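Side-chain contacts in guanidinopropionase (Pseudomonas aeruginosa, PDB 3NIQ), which hydrolyses 3-guanidinopropanoate to urea and beta-alanine with a pair of manganese ions in each subunit of a homohexamer: residues D152-D155 against R156-G159; P162-H165 against G166-F169; P95-L98 against L99-L102. One frame throughout, in Å; residues are numbered along the deposited sequence.

From the N terminus, contact 3 (95-98 with 99-102) comes first, in the loop after strand 85-90, and starts helix 98-114. Contacts 1 (152-155 with 156-159) and 2 (162-165 with 166-169) follow in the connection between strand 142-147 and helix 168-174. All three are local: contact 3 is a helix cap, contact 2 a beta turn, and contact 1 an irregular piece of loop; they run in series without nesting or crossing. Contacts 1 and 2, with centres about 6 Å apart, touch through probable backbone hydrogen bonds between N154 and G166 and between D152 and F169. The ring of Y163 joins contact 2 to L99 and L102 of contact 3, which has no touch with contact 1.

Contact 1: D152-D155 against R156-G159; sequences DTND and RYFG. With MN (manganese (II) ion), chain D.
From D155 to R156 the chain passes without a break, CA to CA 3.8 Å, and R156 and Y157 continue in an extended but irregular course. That course brings the Y157 ring back alongside N154. N154 ND2 donates to Y157 OH over 2.4 Å, so short that the exact placing is doubtful; the hydrogen bond is bent, and amide and ring planes lie 61° apart. Nearer the backbone, N154 CB lies 3.7 Å from Y157 CE2. The next pair is a salt bridge between neighbours: R156 bends at its second torsion (chi2 -68°), which returns NH1 to 3.0 Å from D155 OD1, with carboxylate and guanidinium planes 56° apart. R170 and R171 form long, weak ion pairs with the same oxygen. D152, at the start of the loop, binds manganese through OD2 at 2.2 Å, while its OD1 accepts a hydrogen bond of 2.6 Å from a water that is itself a ligand of the metal. H126, D148 and D240 complete the protein ligands of this ion. The loop thus leads from the metal site beyond strand 142-147 toward the surface, and D152 and T153 lean on the start of helix 168-174.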
loop_
_atom_site.group_PDB
_atom_site.type_symbol
_atom_site.label_atom_id
_atom_site.label_comp_id
_atom_site.label_asym_id
_atom_site.label_seq_id
_atom_site.Cartn_x
_atom_site.Cartn_y
_atom_site.Cartn_z
ATOM N N ASP A 152 21.735 4.124 21.538
ATOM C CA ASP A 152 22.771 3.991 20.495
ATOM C C ASP A 152 24.179 4.089 21.100
ATOM O O ASP A 152 25.090 4.692 20.516
ATOM C CB ASP A 152 22.640 5.085 19.413
ATOM C CG ASP A 152 21.386 4.934 18.565
ATOM O OD1 ASP A 152 20.729 3.893 18.679
ATOM O OD2 ASP A 152 21.056 5.864 17.795
ATOM N N THR A 153 24.336 3.546 22.295
ATOM C CA THR A 153 25.646 3.503 22.933
ATOM C C THR A 153 26.057 2.052 23.191
ATOM O O THR A 153 26.735 1.758 24.183
ATOM C CB THR A 153 25.653 4.269 24.271
ATOM O OG1 THR A 153 24.521 3.864 25.059
ATOM C CG2 THR A 153 25.600 5.764 24.044
ATOM N N ASN A 154 25.651 1.147 22.304
ATOM C CA ASN A 154 26.110 -0.239 22.394
ATOM C C ASN A 154 27.589 -0.339 22.077
ATOM O O ASN A 154 28.181 0.606 21.561
ATOM C CB ASN A 154 25.296 -1.155 21.489
ATOM C CG ASN A 154 23.869 -1.294 21.953
ATOM O OD1 ASN A 154 23.578 -1.214 23.143
ATOM N ND2 ASN A 154 22.964 -1.480 21.013
ATOM N N ASP A 155 28.185 -1.473 22.423
ATOM C CA ASP A 155 29.617 -1.666 22.279
ATOM C C ASP A 155 29.935 -2.431 20.987
ATOM O O ASP A 155 30.516 -1.870 20.050
ATOM C CB ASP A 155 30.190 -2.361 23.542
ATOM C CG ASP A 155 31.726 -2.478 23.525
ATOM O OD1 ASP A 155 32.405 -1.626 22.921
ATOM O OD2 ASP A 155 32.254 -3.429 24.138
ATOM N N ARG A 156 29.552 -3.704 20.929
ATOM C CA ARG A 156 29.879 -4.552 19.775
ATOM C C ARG A 156 28.646 -5.301 19.285
ATOM O O ARG A 156 27.740 -5.564 20.073
ATOM C CB ARG A 156 30.977 -5.578 20.139
ATOM C CG ARG A 156 32.323 -5.007 20.615
ATOM C CD ARG A 156 33.074 -4.279 19.496
ATOM N NE ARG A 156 34.498 -4.069 19.787
ATOM C CZ ARG A 156 35.023 -2.954 20.297
ATOM N NH1 ARG A 156 34.262 -1.912 20.612
ATOM N NH2 ARG A 156 36.327 -2.877 20.501
ATOM N N TYR A 157 28.620 -5.650 17.995
ATOM C CA TYR A 157 27.572 -6.518 17.429
ATOM C C TYR A 157 28.188 -7.709 16.698
ATOM O O TYR A 157 29.226 -7.571 16.060
ATOM C CB TYR A 157 26.688 -5.754 16.437
ATOM C CG TYR A 157 25.667 -4.821 17.061
ATOM C CD1 TYR A 157 24.321 -5.198 17.188
ATOM C CD2 TYR A 157 26.040 -3.559 17.521
ATOM C CE1 TYR A 157 23.375 -4.325 17.758
ATOM C CE2 TYR A 157 25.110 -2.684 18.079
ATOM C CZ TYR A 157 23.792 -3.065 18.195
ATOM O OH TYR A 157 22.905 -2.179 18.750
ATOM N N PHE A 158 27.535 -8.869 16.787
ATOM C CA PHE A 158 27.956 -10.076 16.050
ATOM C C PHE A 158 29.479 -10.253 16.062
ATOM O O PHE A 158 30.114 -10.324 15.007
ATOM C CB PHE A 158 27.437 -10.041 14.594
ATOM C CG PHE A 158 25.983 -9.624 14.460
ATOM C CD1 PHE A 158 24.953 -10.547 14.688
ATOM C CD2 PHE A 158 25.643 -8.313 14.092
ATOM C CE1 PHE A 158 23.612 -10.171 14.562
ATOM C CE2 PHE A 158 24.298 -7.919 13.964
ATOM C CZ PHE A 158 23.283 -8.839 14.197
ATOM N N GLY A 159 30.068 -10.292 17.255
ATOM C CA GLY A 159 31.516 -10.440 17.385
ATOM C C GLY A 159 32.214 -9.139 17.746
ATOM O O GLY A 159 31.901 -8.510 18.762
HETATM MN MN MN D . 19.258 6.185 16.586
HETATM O O HOH W 1 18.618 3.931 17.195
#

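Contact 2: P162-H165 against G166-F169; sequences PYTH and GTPF
T167 OG1 is held between two backbone groups: it accepts from T164 N at 3.0 Å in a nearly straight bond (170°), and it lies 2.8 Å from P162 O, a hydrogen bond whose proton is not settled. The hydroxyl reaches both because chi1 of 63° sets OG1 between its own backbone N and carbonyl carbon, turned back over the preceding chain. CG2, the other branch, lies 3.7 Å from T164 OG1. The same two threonines close a type I beta turn, with T167 N donating to T164 O at 3.0 Å from well above the carbonyl plane, 60° out of it. Inside the turn T164 OG1 accepts from G166 N, the bond of an ST turn, although that nitrogen is less surely placed. In this arginase-family fold the turn delivers the chain into helix 168-174, whose first residue, P168, sets its CD 3.3 Å from H165 O. H165 meets G166 N through CD2 (3.3 Å), with CB a little farther; its imidazole nitrogens are bound elsewhere, NE2 to T49 and ND1 to E284, near the manganese site. Just before the turn, P162 CG sits 3.6 Å above one face of the Y163 ring, offset toward its rim. Y163 itself packs on helix 98-114.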
loop_
_atom_site.group_PDB
_atom_site.type_symbol
_atom_site.label_atom_id
_atom_site.label_comp_id
_atom_site.label_asym_id
_atom_site.label_seq_id
_atom_site.Cartn_x
_atom_site.Cartn_y
_atom_site.Cartn_z
ATOM N N PRO A 162 32.571 -2.803 15.823
ATOM C CA PRO A 162 32.310 -1.682 16.722
ATOM C C PRO A 162 31.472 -0.573 16.082
ATOM O O PRO A 162 31.185 0.433 16.735
ATOM C CB PRO A 162 33.722 -1.166 17.042
ATOM C CG PRO A 162 34.532 -1.492 15.840
ATOM C CD PRO A 162 33.896 -2.707 15.177
ATOM N N TYR A 163 31.085 -0.763 14.820
ATOM C CA TYR A 163 30.380 0.267 14.075
ATOM C C TYR A 163 29.039 -0.214 13.541
ATOM O O TYR A 163 28.989 -0.947 12.563
ATOM C CB TYR A 163 31.248 0.765 12.925
ATOM C CG TYR A 163 32.591 1.271 13.387
ATOM C CD1 TYR A 163 32.671 2.321 14.304
ATOM C CD2 TYR A 163 33.786 0.701 12.913
ATOM C CE1 TYR A 163 33.882 2.800 14.734
ATOM C CE2 TYR A 163 35.033 1.188 13.348
ATOM C CZ TYR A 163 35.057 2.239 14.261
ATOM O OH TYR A 163 36.249 2.744 14.721
ATOM N N THR A 164 27.961 0.183 14.213
ATOM C CA THR A 164 26.603 -0.069 13.725
ATOM C C THR A 164 25.801 1.165 14.085
ATOM O O THR A 164 26.275 2.027 14.831
ATOM C CB THR A 164 25.923 -1.267 14.422
ATOM O OG1 THR A 164 25.599 -0.895 15.762
ATOM C CG2 THR A 164 26.830 -2.518 14.431
ATOM N N HIS A 165 24.582 1.249 13.568
ATOM C CA HIS A 165 23.706 2.360 13.918
ATOM C C HIS A 165 23.377 2.366 15.419
ATOM O O HIS A 165 22.823 3.329 15.925
ATOM C CB HIS A 165 22.434 2.351 13.054
ATOM C CG HIS A 165 21.539 1.173 13.287
ATOM N ND1 HIS A 165 20.209 1.166 12.912
ATOM C CD2 HIS A 165 21.781 -0.039 13.844
ATOM C CE1 HIS A 165 19.675 -0.003 13.225
ATOM N NE2 HIS A 165 20.607 -0.749 13.798
ATOM N N GLY A 166 23.744 1.295 16.119
ATOM C CA GLY A 166 23.526 1.210 17.560
ATOM C C GLY A 166 24.755 1.520 18.410
ATOM O O GLY A 166 24.674 1.479 19.627
ATOM N N THR A 167 25.891 1.845 17.783
ATOM C CA THR A 167 27.114 2.184 18.549
ATOM C C THR A 167 27.655 3.625 18.433
ATOM O O THR A 167 28.651 3.956 19.085
ATOM C CB THR A 167 28.299 1.279 18.171
ATOM O OG1 THR A 167 28.632 1.493 16.799
ATOM C CG2 THR A 167 27.987 -0.208 18.438
ATOM N N PRO A 168 27.025 4.486 17.617
ATOM C CA PRO A 168 27.809 5.677 17.238
ATOM C C PRO A 168 28.192 6.596 18.408
ATOM O O PRO A 168 29.274 7.193 18.393
ATOM C CB PRO A 168 26.890 6.400 16.260
ATOM C CG PRO A 168 25.492 6.004 16.685
ATOM C CD PRO A 168 25.643 4.553 17.100
ATOM N N PHE A 169 27.319 6.749 19.393
ATOM C CA PHE A 169 27.600 7.715 20.444
ATOM C C PHE A 169 28.544 7.163 21.493
ATOM O O PHE A 169 29.208 7.930 22.196
ATOM C CB PHE A 169 26.294 8.286 21.015
ATOM C CG PHE A 169 25.508 9.012 19.978
ATOM C CD1 PHE A 169 24.213 8.618 19.650
ATOM C CD2 PHE A 169 26.118 10.032 19.237
ATOM C CE1 PHE A 169 23.512 9.264 18.622
ATOM C CE2 PHE A 169 25.439 10.675 18.214
ATOM C CZ PHE A 169 24.119 10.288 17.900
#

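Contact 3: P95-L98 against L99-L102; sequences PIDL and LDSL
D97 caps the helix that starts after it, and D100, L99 and S101 are the residues it meets. The evidence for the cap is a single bond from side chain to backbone: D100 N donates to D97 OD1 at 3.0 Å, nearly straight at 171°. The donor meets that oxygen from above the carboxylate plane, 69° out of it, instead of within it. The carboxylate gets there because D97 CG stands opposite the backbone N and beside the carbonyl carbon (chi1 -177°), which swings it over the first turn. This is an N-cap, engaging an amide that has no earlier helical carbonyl to use.

The backbone bonds then follow in order. S101 N donates to D97 O at 3.0 Å and L102 N to L98 O at 3.0 Å, both of i to i+4 helical spacing.

D97 and D100 also touch by van der Waals contact: D97 CG lies 3.3 Å from D100 CB, the side chains crossing at about a right angle. On another flank L98 and L102 run side by side and point the same way, CD2 of L98 to CD1 of L102 at 3.9 Å, and L98 CD2 also comes within 4.1 Å of L99 CD2.

Charge forms the last group. The like-charged carboxylates of D97 and D100 come near without touching, D97 OD2 to D100 OD2 4.8 Å; the salt bridges of D100 to R103 and R104 probably offset this, and D100 also takes a hydrogen bond from N94. S101 OG is hydrogen-bonded to the backbone N of N94.

The contact joins the loop after strand 85-90 to helix 98-114, whose leucines pack on Y163 and W44, while P95, I96, D97 and L98 touch a neighbouring subunit.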
loop_
_atom_site.group_PDB
_atom_site.type_symbol
_atom_site.label_atom_id
_atom_site.label_comp_id
_atom_site.label_asym_id
_atom_site.label_seq_id
_atom_site.Cartn_x
_atom_site.Cartn_y
_atom_site.Cartn_z
ATOM N N PRO A 95 27.996 1.491 -0.474
ATOM C CA PRO A 95 27.004 0.564 0.106
ATOM C C PRO A 95 27.551 -0.838 0.422
ATOM O O PRO A 95 26.900 -1.608 1.144
ATOM C CB PRO A 95 25.924 0.482 -0.970
ATOM C CG PRO A 95 26.663 0.813 -2.277
ATOM C CD PRO A 95 27.681 1.861 -1.871
ATOM N N ILE A 96 28.727 -1.151 -0.109
ATOM C CA ILE A 96 29.330 -2.474 0.028
ATOM C C ILE A 96 30.358 -2.557 1.160
ATOM O O ILE A 96 30.583 -3.630 1.725
ATOM C CB ILE A 96 30.008 -2.905 -1.311
ATOM C CG1 ILE A 96 28.975 -2.954 -2.433
ATOM C CG2 ILE A 96 30.731 -4.267 -1.181
ATOM C CD1 ILE A 96 27.724 -3.820 -2.111
ATOM N N ASP A 97 30.967 -1.425 1.485
ATOM C CA ASP A 97 32.137 -1.371 2.363
ATOM C C ASP A 97 31.930 -0.288 3.409
ATOM O O ASP A 97 32.057 0.907 3.117
ATOM C CB ASP A 97 33.384 -1.055 1.517
ATOM C CG ASP A 97 34.672 -1.041 2.330
ATOM O OD1 ASP A 97 34.626 -0.947 3.585
ATOM O OD2 ASP A 97 35.748 -1.123 1.698
ATOM N N LEU A 98 31.609 -0.725 4.615
ATOM C CA LEU A 98 31.253 0.123 5.733
ATOM C C LEU A 98 32.414 1.033 6.150
ATOM O O LEU A 98 32.234 2.235 6.352
ATOM C CB LEU A 98 30.826 -0.774 6.896
ATOM C CG LEU A 98 30.264 -0.181 8.186
ATOM C CD1 LEU A 98 29.547 -1.280 8.968
ATOM C CD2 LEU A 98 31.368 0.398 9.053
ATOM N N LEU A 99 33.603 0.448 6.253
ATOM C CA LEU A 99 34.791 1.194 6.672
ATOM C C LEU A 99 35.182 2.235 5.638
ATOM O O LEU A 99 35.548 3.360 5.982
ATOM C CB LEU A 99 35.956 0.248 6.959
ATOM C CG LEU A 99 35.852 -0.720 8.145
ATOM C CD1 LEU A 99 37.185 -1.450 8.321
ATOM C CD2 LEU A 99 35.447 -0.046 9.465
ATOM N N ASP A 100 35.062 1.884 4.363
ATOM C CA ASP A 100 35.285 2.863 3.310
ATOM C C ASP A 100 34.270 4.036 3.358
ATOM O O ASP A 100 34.652 5.195 3.140
ATOM C CB ASP A 100 35.271 2.196 1.942
ATOM C CG ASP A 100 35.655 3.146 0.830
ATOM O OD1 ASP A 100 36.730 3.766 0.939
ATOM O OD2 ASP A 100 34.890 3.268 -0.154
ATOM N N SER A 101 32.993 3.745 3.641
ATOM C CA SER A 101 31.981 4.816 3.738
ATOM C C SER A 101 32.269 5.771 4.886
ATOM O O SER A 101 32.208 6.985 4.711
ATOM C CB SER A 101 30.570 4.254 3.864
ATOM O OG SER A 101 30.156 3.707 2.635
ATOM N N LEU A 102 32.642 5.213 6.036
ATOM C CA LEU A 102 33.046 5.986 7.207
ATOM C C LEU A 102 34.162 6.953 6.865
ATOM O O LEU A 102 34.099 8.149 7.224
ATOM C CB LEU A 102 33.535 5.066 8.322
ATOM C CG LEU A 102 32.562 4.392 9.273
ATOM C CD1 LEU A 102 33.356 3.548 10.274
ATOM C CD2 LEU A 102 31.665 5.433 10.009
#